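Long-range contacts in D,D-dipeptidase/D,D-carboxypeptidase (Enterococcus faecalis, PDB 4MUQ), which acts as a zinc-dependent D,D-peptidase of vancomycin resistance and probably hydrolyses D-Ala-D-Ala and removes the C-terminal D-Ala of cell-wall precursors: residues Tyr174-Ile179 with Ile213-Val218; Thr5-Lys10 with Asp222-Ile227; Ile40-Ile45 with Ile68-Gly73. All blocks are in the same frame, centred on the assembly; numbering follows the deposited sequence. Where two conformers were deposited one is given.

Contact 1 of 3, residues Tyr174-Ile179 with Ile213-Val218; sequences YPHSKI and IEIYYV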
loop_
_atom_site.group_PDB
_atom_site.type_symbol
_atom_site.label_atom_id
_atom_site.label_comp_id
_atom_site.label_asym_id
_atom_site.label_seq_id
_atom_site.Cartn_x
_atom_site.Cartn_y
_atom_site.Cartn_z
ATOM N N TYR A 174 -4.601 -8.368 0.826
ATOM C CA TYR A 174 -4.346 -9.779 0.579
ATOM C C TYR A 174 -5.153 -10.186 -0.656
ATOM O O TYR A 174 -6.282 -9.733 -0.831
ATOM C CB TYR A 174 -4.809 -10.570 1.800
ATOM C CG TYR A 174 -4.467 -12.037 1.790
ATOM C CD1 TYR A 174 -3.226 -12.484 2.245
ATOM C CD2 TYR A 174 -5.384 -12.977 1.350
ATOM C CE1 TYR A 174 -2.910 -13.828 2.245
ATOM C CE2 TYR A 174 -5.075 -14.333 1.349
ATOM C CZ TYR A 174 -3.836 -14.743 1.798
ATOM O OH TYR A 174 -3.522 -16.086 1.801
ATOM N N PRO A 175 -4.603 -11.069 -1.512
ATOM C CA PRO A 175 -3.332 -11.799 -1.407
ATOM C C PRO A 175 -2.176 -11.109 -2.124
ATOM O O PRO A 175 -1.081 -11.687 -2.204
ATOM C CB PRO A 175 -3.653 -13.114 -2.121
ATOM C CG PRO A 175 -4.577 -12.680 -3.228
ATOM C CD PRO A 175 -5.409 -11.544 -2.653
ATOM N N HIS A 176 -2.395 -9.904 -2.638
ATOM C CA HIS A 176 -1.351 -9.200 -3.369
ATOM C C HIS A 176 -0.063 -9.097 -2.576
ATOM O O HIS A 176 1.015 -9.322 -3.118
ATOM C CB HIS A 176 -1.846 -7.817 -3.792
ATOM C CG HIS A 176 -3.181 -7.874 -4.453
ATOM N ND1 HIS A 176 -3.355 -8.307 -5.754
ATOM C CD2 HIS A 176 -4.419 -7.642 -3.963
ATOM C CE1 HIS A 176 -4.644 -8.307 -6.042
ATOM N NE2 HIS A 176 -5.311 -7.913 -4.970
ATOM N N SER A 177 -0.173 -8.767 -1.290
ATOM C CA SER A 177 1.012 -8.641 -0.446
ATOM C C SER A 177 1.786 -9.949 -0.333
ATOM O O SER A 177 3.022 -9.949 -0.251
ATOM C CB SER A 177 0.621 -8.133 0.942
ATOM O OG SER A 177 -0.352 -8.967 1.522
ATOM N N LYS A 178 1.060 -11.062 -0.332
ATOM C CA LYS A 178 1.676 -12.377 -0.219
ATOM C C LYS A 178 2.360 -12.763 -1.521
ATOM O O LYS A 178 3.465 -13.316 -1.509
ATOM C CB LYS A 178 0.636 -13.429 0.168
ATOM C CG LYS A 178 1.227 -14.766 0.559
ATOM C CD LYS A 178 2.059 -14.627 1.824
ATOM C CE LYS A 178 2.534 -15.994 2.300
ATOM N NZ LYS A 178 3.264 -15.893 3.593
ATOM N N ILE A 179 1.705 -12.468 -2.644
ATOM C CA ILE A 179 2.288 -12.761 -3.948
ATOM C C ILE A 179 3.567 -11.935 -4.101
ATOM O O ILE A 179 4.572 -12.441 -4.588
ATOM C CB ILE A 179 1.295 -12.438 -5.071
ATOM C CG1 ILE A 179 0.060 -13.319 -4.936
ATOM C CG2 ILE A 179 1.934 -12.638 -6.441
ATOM C CD1 ILE A 179 -1.109 -12.849 -5.767
ATOM N N ILE A 213 -8.299 -17.761 -5.069
ATOM C CA ILE A 213 -8.463 -16.375 -5.468
ATOM C C ILE A 213 -7.861 -16.197 -6.853
ATOM O O ILE A 213 -6.748 -16.655 -7.112
ATOM C CB ILE A 213 -7.759 -15.423 -4.481
ATOM C CG1 ILE A 213 -8.296 -15.645 -3.062
ATOM C CG2 ILE A 213 -7.898 -13.970 -4.934
ATOM C CD1 ILE A 213 -7.480 -14.941 -1.986
ATOM N N GLU A 214 -8.605 -15.557 -7.745
ATOM C CA GLU A 214 -8.087 -15.235 -9.068
ATOM C C GLU A 214 -7.881 -13.741 -9.200
ATOM O O GLU A 214 -8.660 -12.945 -8.664
ATOM C CB GLU A 214 -9.031 -15.723 -10.163
ATOM C CG GLU A 214 -9.055 -17.228 -10.318
ATOM C CD GLU A 214 -9.827 -17.666 -11.542
ATOM O OE1 GLU A 214 -11.066 -17.523 -11.542
ATOM O OE2 GLU A 214 -9.191 -18.147 -12.505
ATOM N N ILE A 215 -6.819 -13.361 -9.902
ATOM C CA ILE A 215 -6.468 -11.958 -10.093
ATOM C C ILE A 215 -6.160 -11.724 -11.567
ATOM O O ILE A 215 -5.501 -12.549 -12.213
ATOM C CB ILE A 215 -5.228 -11.596 -9.279
ATOM C CG1 ILE A 215 -5.466 -11.890 -7.802
ATOM C CG2 ILE A 215 -4.886 -10.122 -9.436
ATOM C CD1 ILE A 215 -4.223 -11.786 -6.970
ATOM N N TYR A 216 -6.651 -10.614 -12.109
ATOM C CA TYR A 216 -6.341 -10.276 -13.494
ATOM C C TYR A 216 -6.358 -8.775 -13.742
ATOM O O TYR A 216 -6.951 -8.003 -12.980
ATOM C CB TYR A 216 -7.245 -11.027 -14.491
ATOM C CG TYR A 216 -8.729 -10.746 -14.389
ATOM C CD1 TYR A 216 -9.347 -9.848 -15.255
ATOM C CD2 TYR A 216 -9.515 -11.392 -13.443
ATOM C CE1 TYR A 216 -10.704 -9.601 -15.176
ATOM C CE2 TYR A 216 -10.873 -11.151 -13.357
ATOM C CZ TYR A 216 -11.460 -10.252 -14.227
ATOM O OH TYR A 216 -12.813 -10.007 -14.148
ATOM N N TYR A 217 -5.684 -8.380 -14.815
ATOM C CA TYR A 217 -5.575 -6.989 -15.213
ATOM C C TYR A 217 -6.536 -6.692 -16.354
ATOM O O TYR A 217 -6.740 -7.531 -17.231
ATOM C CB TYR A 217 -4.140 -6.705 -15.657
ATOM C CG TYR A 217 -3.943 -5.355 -16.303
ATOM C CD1 TYR A 217 -3.856 -4.198 -15.534
ATOM C CD2 TYR A 217 -3.829 -5.239 -17.680
ATOM C CE1 TYR A 217 -3.669 -2.970 -16.127
ATOM C CE2 TYR A 217 -3.644 -4.013 -18.276
ATOM C CZ TYR A 217 -3.563 -2.880 -17.490
ATOM O OH TYR A 217 -3.375 -1.658 -18.095
ATOM N N VAL A 218 -7.128 -5.501 -16.322
ATOM C CA VAL A 218 -8.002 -5.015 -17.380
ATOM C C VAL A 218 -7.527 -3.625 -17.783
ATOM O O VAL A 218 -7.552 -2.706 -16.970
ATOM C CB VAL A 218 -9.468 -4.919 -16.903
ATOM C CG1 VAL A 218 -10.359 -4.380 -18.014
ATOM C CG2 VAL A 218 -9.973 -6.273 -16.429
#
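I215 and I213 reach from strand 213-219 to P175, H176 and I179 at the start of helix 176-183, and the two segments meet through side chains alone. In I215, CG1 lies opposite the carbonyl carbon (chi1 -58°) and the chain then runs out straight, which carries CD1 in among three residues. It meets I179 CD1 end to end at 3.5 Å. It also reaches P175, whose CG is 3.9 Å away, and the imidazole of H176, where CE1 comes within 3.6 Å of it. The same ring has I215 CG2 at its edge, in plane. I213 lies two residues earlier, on the same side of the strand, its CD1 3.9 Å from P175 CG. From there CD1 also reaches the Y174 ring, the two side chains crossing at about a right angle with CE2 4.2 Å away. P175 thus meets the ends of both isoleucines. It follows a cis peptide bond and occupies the N-cap position, and its O accepts a bond from I179 N at 2.9 Å. Both ring nitrogens of H176 are hydrogen-bonded elsewhere, ND1 with Y190 OH and NE2 with T248 OG1, which fixes the imidazole rotation. Helix 176-183 thus packs on strand 213-219, whose neighbours 203-205 and 244-250 add F205 and Y203, and T248 and V246.

Contact 2 of 3, residues Thr5-Lys10 with Asp222-Ile227; sequences TIELEK and DDKTLI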
loop_
_atom_site.group_PDB
_atom_site.type_symbol
_atom_site.label_atom_id
_atom_site.label_comp_id
_atom_site.label_asym_id
_atom_site.label_seq_id
_atom_site.Cartn_x
_atom_site.Cartn_y
_atom_site.Cartn_z
ATOM N N THR A 5 -22.053 -7.062 -14.997
ATOM C CA THR A 5 -21.155 -6.132 -15.660
ATOM C C THR A 5 -20.882 -4.918 -14.789
ATOM O O THR A 5 -21.802 -4.317 -14.230
ATOM C CB THR A 5 -21.740 -5.667 -17.008
ATOM O OG1 THR A 5 -22.057 -6.815 -17.800
ATOM C CG2 THR A 5 -20.741 -4.804 -17.762
ATOM N N ILE A 6 -19.606 -4.573 -14.678
ATOM C CA ILE A 6 -19.185 -3.379 -13.962
ATOM C C ILE A 6 -18.654 -2.385 -14.982
ATOM O O ILE A 6 -17.776 -2.706 -15.784
ATOM C CB ILE A 6 -18.078 -3.705 -12.950
ATOM C CG1 ILE A 6 -18.488 -4.885 -12.061
ATOM C CG2 ILE A 6 -17.723 -2.476 -12.108
ATOM C CD1 ILE A 6 -19.659 -4.597 -11.142
ATOM N N GLU A 7 -19.204 -1.178 -14.951
ATOM C CA GLU A 7 -18.838 -0.134 -15.889
ATOM C C GLU A 7 -18.057 0.955 -15.162
ATOM O O GLU A 7 -18.576 1.589 -14.242
ATOM C CB GLU A 7 -20.115 0.436 -16.495
ATOM C CG GLU A 7 -19.932 1.500 -17.544
ATOM C CD GLU A 7 -21.264 1.929 -18.127
ATOM O OE1 GLU A 7 -21.768 2.998 -17.723
ATOM O OE2 GLU A 7 -21.812 1.188 -18.973
ATOM N N LEU A 8 -16.810 1.174 -15.571
ATOM C CA LEU A 8 -15.944 2.122 -14.874
ATOM C C LEU A 8 -15.507 3.293 -15.748
ATOM O O LEU A 8 -15.158 3.114 -16.913
ATOM C CB LEU A 8 -14.704 1.413 -14.326
ATOM C CG LEU A 8 -14.937 0.236 -13.380
ATOM C CD1 LEU A 8 -15.031 -1.067 -14.146
ATOM C CD2 LEU A 8 -13.850 0.151 -12.349
ATOM N N GLU A 9 -15.514 4.493 -15.175
ATOM C CA GLU A 9 -14.978 5.658 -15.868
ATOM C C GLU A 9 -13.459 5.615 -15.784
ATOM O O GLU A 9 -12.913 5.045 -14.836
ATOM C CB GLU A 9 -15.502 6.955 -15.247
ATOM C CG GLU A 9 -17.023 7.099 -15.274
ATOM C CD GLU A 9 -17.602 7.029 -16.673
ATOM O OE1 GLU A 9 -16.918 7.453 -17.631
ATOM O OE2 GLU A 9 -18.745 6.544 -16.820
ATOM N N LYS A 10 -12.780 6.202 -16.769
ATOM C CA LYS A 10 -11.320 6.141 -16.808
ATOM C C LYS A 10 -10.675 6.699 -15.543
ATOM O O LYS A 10 -9.642 6.198 -15.086
ATOM C CB LYS A 10 -10.747 6.835 -18.049
ATOM C CG LYS A 10 -9.218 6.821 -18.052
ATOM C CD LYS A 10 -8.606 6.985 -19.426
ATOM C CE LYS A 10 -7.119 6.678 -19.353
ATOM N NZ LYS A 10 -6.405 7.014 -20.611
ATOM N N ASP A 222 -10.476 4.605 -23.160
ATOM C CA ASP A 222 -10.471 6.062 -23.063
ATOM C C ASP A 222 -11.696 6.618 -22.330
ATOM O O ASP A 222 -11.639 7.698 -21.735
ATOM C CB ASP A 222 -10.357 6.695 -24.451
ATOM C CG ASP A 222 -8.982 6.506 -25.069
ATOM O OD1 ASP A 222 -8.016 6.248 -24.316
ATOM O OD2 ASP A 222 -8.870 6.625 -26.309
ATOM N N ASP A 223 -12.794 5.870 -22.367
ATOM C CA ASP A 223 -14.049 6.310 -21.770
ATOM C C ASP A 223 -14.519 5.356 -20.671
ATOM O O ASP A 223 -14.081 5.450 -19.522
ATOM C CB ASP A 223 -15.119 6.438 -22.856
ATOM C CG ASP A 223 -16.446 6.917 -22.314
ATOM O OD1 ASP A 223 -16.450 7.619 -21.279
ATOM O OD2 ASP A 223 -17.485 6.584 -22.923
ATOM N N LYS A 224 -15.418 4.443 -21.029
ATOM C CA LYS A 224 -15.926 3.452 -20.088
ATOM C C LYS A 224 -15.256 2.102 -20.298
ATOM O O LYS A 224 -15.159 1.610 -21.424
ATOM C CB LYS A 224 -17.443 3.299 -20.227
ATOM C CG LYS A 224 -18.249 4.359 -19.494
ATOM C CD LYS A 224 -19.682 4.406 -19.992
ATOM C CE LYS A 224 -20.464 5.507 -19.288
ATOM N NZ LYS A 224 -19.927 6.868 -19.588
ATOM N N THR A 225 -14.809 1.505 -19.203
ATOM C CA THR A 225 -14.207 0.183 -19.231
ATOM C C THR A 225 -15.239 -0.801 -18.704
ATOM O O THR A 225 -15.876 -0.549 -17.680
ATOM C CB THR A 225 -12.934 0.145 -18.364
ATOM O OG1 THR A 225 -11.972 1.062 -18.902
ATOM C CG2 THR A 225 -12.323 -1.248 -18.338
ATOM N N LEU A 226 -15.422 -1.911 -19.410
ATOM C CA LEU A 226 -16.397 -2.907 -18.995
ATOM C C LEU A 226 -15.719 -4.147 -18.430
ATOM O O LEU A 226 -14.843 -4.736 -19.064
ATOM C CB LEU A 226 -17.303 -3.276 -20.163
ATOM C CG LEU A 226 -18.023 -2.071 -20.759
ATOM C CD1 LEU A 226 -18.741 -2.476 -22.039
ATOM C CD2 LEU A 226 -19.001 -1.500 -19.756
ATOM N N ILE A 227 -16.138 -4.529 -17.230
ATOM C CA ILE A 227 -15.589 -5.684 -16.528
ATOM C C ILE A 227 -16.755 -6.590 -16.161
ATOM O O ILE A 227 -17.816 -6.104 -15.763
ATOM C CB ILE A 227 -14.849 -5.248 -15.248
ATOM C CG1 ILE A 227 -13.621 -4.409 -15.605
ATOM C CG2 ILE A 227 -14.429 -6.453 -14.420
ATOM C CD1 ILE A 227 -12.834 -3.921 -14.401
#
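A two-stranded antiparallel sheet joins the N-terminal strand to strand 224-230 here, with I6 facing I227, E7 facing L226, L8 facing T225 and E9 facing K224. The short strand axes run at 155° to one another and approach to 4.5 Å. I6 with I227 and L8 with T225 are the hydrogen-bonded pairs, each closed by two N-H to O bonds. In the first, I6 N reaches I227 O at 2.6 Å, while the return bond runs from I227 N to I6 O. In the second, T225 N to L8 O measures 2.8 Å, and L8 N bonds back to T225 O. E7-L226 sits between them and E9-K224 beyond L8-T225; both are non-hydrogen-bonded pairs, bordered by CA-H...O contacts such as L226 CA to I6 O and K224 CA to L8 O.

The two faces of the sheet differ in character. I6, L8, T225 and I227 turn toward the neighbouring four-stranded sheet, where L8 meets I237 and F245, and I227 meets Y216, V218 and V247. Within this face L8 CD1 lies 3.6 Å from I227 CD1. The other face is mostly polar and more open to solvent, with L226 among the charged residues. There the extended E7 lays its CG beside L226 CD2, at 3.8 Å, and its carboxylate against the aliphatic part of K224. E9 OE1 comes 3.7 Å from D223 OD1, a proximity of two acidic groups that the ammonium group of K224 probably offsets, though its own bridge to D223 is long. E9 is bent at chi2 (-58°) and K224 at its last torsion (chi4 64°), and these two turns bring K224 NZ to 3.0 Å from E9 OE2, a salt bridge whose hydrogen bond is weak.

Contact 3 of 3, residues Ile40-Ile45 with Ile68-Gly73; sequences IRFPNI and IVPVSG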
loop_
_atom_site.group_PDB
_atom_site.type_symbol
_atom_site.label_atom_id
_atom_site.label_comp_id
_atom_site.label_asym_id
_atom_site.label_seq_id
_atom_site.Cartn_x
_atom_site.Cartn_y
_atom_site.Cartn_z
ATOM N N ILE A 40 -6.659 4.389 19.497
ATOM C CA ILE A 40 -7.066 5.271 20.606
ATOM C C ILE A 40 -5.869 5.982 21.245
ATOM O O ILE A 40 -5.982 7.115 21.738
ATOM C CB ILE A 40 -7.814 4.431 21.704
ATOM C CG1 ILE A 40 -9.236 4.080 21.270
ATOM C CG2 ILE A 40 -7.825 5.120 23.061
ATOM C CD1 ILE A 40 -9.861 5.102 20.354
ATOM N N ARG A 41 -4.728 5.306 21.241
ATOM C CA ARG A 41 -3.525 5.831 21.873
ATOM C C ARG A 41 -2.834 6.874 21.010
ATOM O O ARG A 41 -1.985 7.623 21.496
ATOM C CB ARG A 41 -2.563 4.686 22.215
ATOM C CG ARG A 41 -3.058 3.801 23.354
ATOM C CD ARG A 41 -2.346 2.443 23.381
ATOM N NE ARG A 41 -2.830 1.553 22.327
ATOM C CZ ARG A 41 -2.539 0.259 22.249
ATOM N NH1 ARG A 41 -1.769 -0.306 23.177
ATOM N NH2 ARG A 41 -3.025 -0.475 21.256
ATOM N N PHE A 42 -3.217 6.937 19.733
ATOM C CA PHE A 42 -2.618 7.866 18.776
ATOM C C PHE A 42 -3.685 8.529 17.903
ATOM O O PHE A 42 -3.779 8.256 16.695
ATOM C CB PHE A 42 -1.581 7.131 17.921
ATOM C CG PHE A 42 -0.479 6.526 18.734
ATOM C CD1 PHE A 42 0.610 7.294 19.112
ATOM C CD2 PHE A 42 -0.556 5.209 19.160
ATOM C CE1 PHE A 42 1.624 6.756 19.883
ATOM C CE2 PHE A 42 0.451 4.657 19.940
ATOM C CZ PHE A 42 1.542 5.437 20.300
ATOM N N PRO A 43 -4.488 9.421 18.504
ATOM C CA PRO A 43 -5.654 9.976 17.800
ATOM C C PRO A 43 -5.312 10.791 16.559
ATOM O O PRO A 43 -6.173 10.975 15.699
ATOM C CB PRO A 43 -6.298 10.892 18.851
ATOM C CG PRO A 43 -5.195 11.195 19.824
ATOM C CD PRO A 43 -4.397 9.929 19.886
ATOM N N ASN A 44 -4.083 11.277 16.459
ATOM C CA ASN A 44 -3.747 12.174 15.364
ATOM C C ASN A 44 -3.104 11.452 14.188
ATOM O O ASN A 44 -2.749 12.067 13.186
ATOM C CB ASN A 44 -2.902 13.347 15.872
ATOM C CG ASN A 44 -3.642 14.185 16.911
ATOM O OD1 ASN A 44 -4.734 14.688 16.655
ATOM N ND2 ASN A 44 -3.060 14.306 18.100
ATOM N N ILE A 45 -2.957 10.139 14.310
ATOM C CA ILE A 45 -2.463 9.343 13.203
ATOM C C ILE A 45 -3.628 8.629 12.540
ATOM O O ILE A 45 -4.170 7.671 13.078
ATOM C CB ILE A 45 -1.398 8.350 13.657
ATOM C CG1 ILE A 45 -0.262 9.127 14.319
ATOM C CG2 ILE A 45 -0.909 7.502 12.477
ATOM C CD1 ILE A 45 1.065 8.470 14.219
ATOM N N ILE A 68 5.383 -1.246 19.640
ATOM C CA ILE A 68 5.416 -0.604 18.331
ATOM C C ILE A 68 4.461 0.569 18.328
ATOM O O ILE A 68 3.306 0.441 18.735
ATOM C CB ILE A 68 5.012 -1.563 17.193
ATOM C CG1 ILE A 68 6.029 -2.698 17.072
ATOM C CG2 ILE A 68 4.898 -0.806 15.865
ATOM C CD1 ILE A 68 5.602 -3.819 16.135
ATOM N N VAL A 69 4.946 1.717 17.875
ATOM C CA VAL A 69 4.087 2.883 17.774
ATOM C C VAL A 69 3.962 3.374 16.336
ATOM O O VAL A 69 4.920 3.307 15.550
ATOM C CB VAL A 69 4.570 4.025 18.680
ATOM C CG1 VAL A 69 4.539 3.593 20.144
ATOM C CG2 VAL A 69 5.955 4.456 18.283
ATOM N N PRO A 70 2.762 3.845 15.979
ATOM C CA PRO A 70 2.597 4.482 14.676
ATOM C C PRO A 70 3.213 5.867 14.760
ATOM O O PRO A 70 2.985 6.593 15.730
ATOM C CB PRO A 70 1.081 4.544 14.507
ATOM C CG PRO A 70 0.546 4.602 15.892
ATOM C CD PRO A 70 1.501 3.798 16.742
ATOM N N VAL A 71 4.037 6.197 13.780
ATOM C CA VAL A 71 4.772 7.450 13.749
ATOM C C VAL A 71 4.132 8.420 12.761
ATOM O O VAL A 71 4.041 9.618 13.027
ATOM C CB VAL A 71 6.269 7.218 13.380
ATOM C CG1 VAL A 71 6.993 8.547 13.170
ATOM C CG2 VAL A 71 6.965 6.397 14.450
ATOM N N SER A 72 3.687 7.900 11.623
ATOM C CA SER A 72 3.061 8.737 10.609
ATOM C C SER A 72 2.154 7.880 9.761
ATOM O O SER A 72 2.580 6.838 9.264
ATOM C CB SER A 72 4.124 9.380 9.717
ATOM O OG SER A 72 3.526 10.314 8.836
ATOM N N GLY A 73 0.908 8.314 9.597
ATOM C CA GLY A 73 -0.054 7.627 8.745
ATOM C C GLY A 73 -0.471 8.506 7.586
ATOM O O GLY A 73 0.359 8.866 6.746
#
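With CG opposite its carbonyl carbon (chi1 -59°), the F42 ring swings across onto V69 and P70. A type I turn from F42 to I45, closed by I45 N to F42 O, gives both residues a course toward the same strand. P70 CD sits over one face of the F42 ring, offset toward the rim and 3.7 Å from its centroid, 22° off the normal, a CH-pi contact. At the far end of the ring, F42 CZ touches V69 CG1 at 3.5 Å, the two side chains crossing at about a right angle. I45 meets the proline at a different atom, CB, while F42 meets CG and CD. I45 was modelled in two conformers, so its contacts, CD1 to P70 CB at 3.9 Å and CG2 to G73 N at 3.5 Å, belong to one of them and are less certain. Strand 68-72 is an edge strand of its four-stranded sheet within this chain, and V71 and S72 both face D115 of strand 113-118 in a classic beta bulge. P70 also touches I114 there. The loop before strand 45-48 thus packs on the strand that leads to the metal site, where G73 O accepts a bond from ND1 of the zinc ligand H108.

Starting from the N terminus, 5-10 opens contact 2, which is completed only at 222-227, so its loop spans most of the chain and takes in both other contacts. Contact 3 comes first within it, closing a short loop through helix 49-62 and tying the 40-45 turn to the sheet beside the zinc site. Contact 1 follows in series, joining helix 176-183 to strand 213-219. Strands 213-219 and 224-230 are consecutive, and contacts 1 and 2 touch there, V218 CG1 lying 3.7 Å from T225 CG2. Contact 3 lies across the chain's centre from both, its centre about 29 Å from that of contact 1.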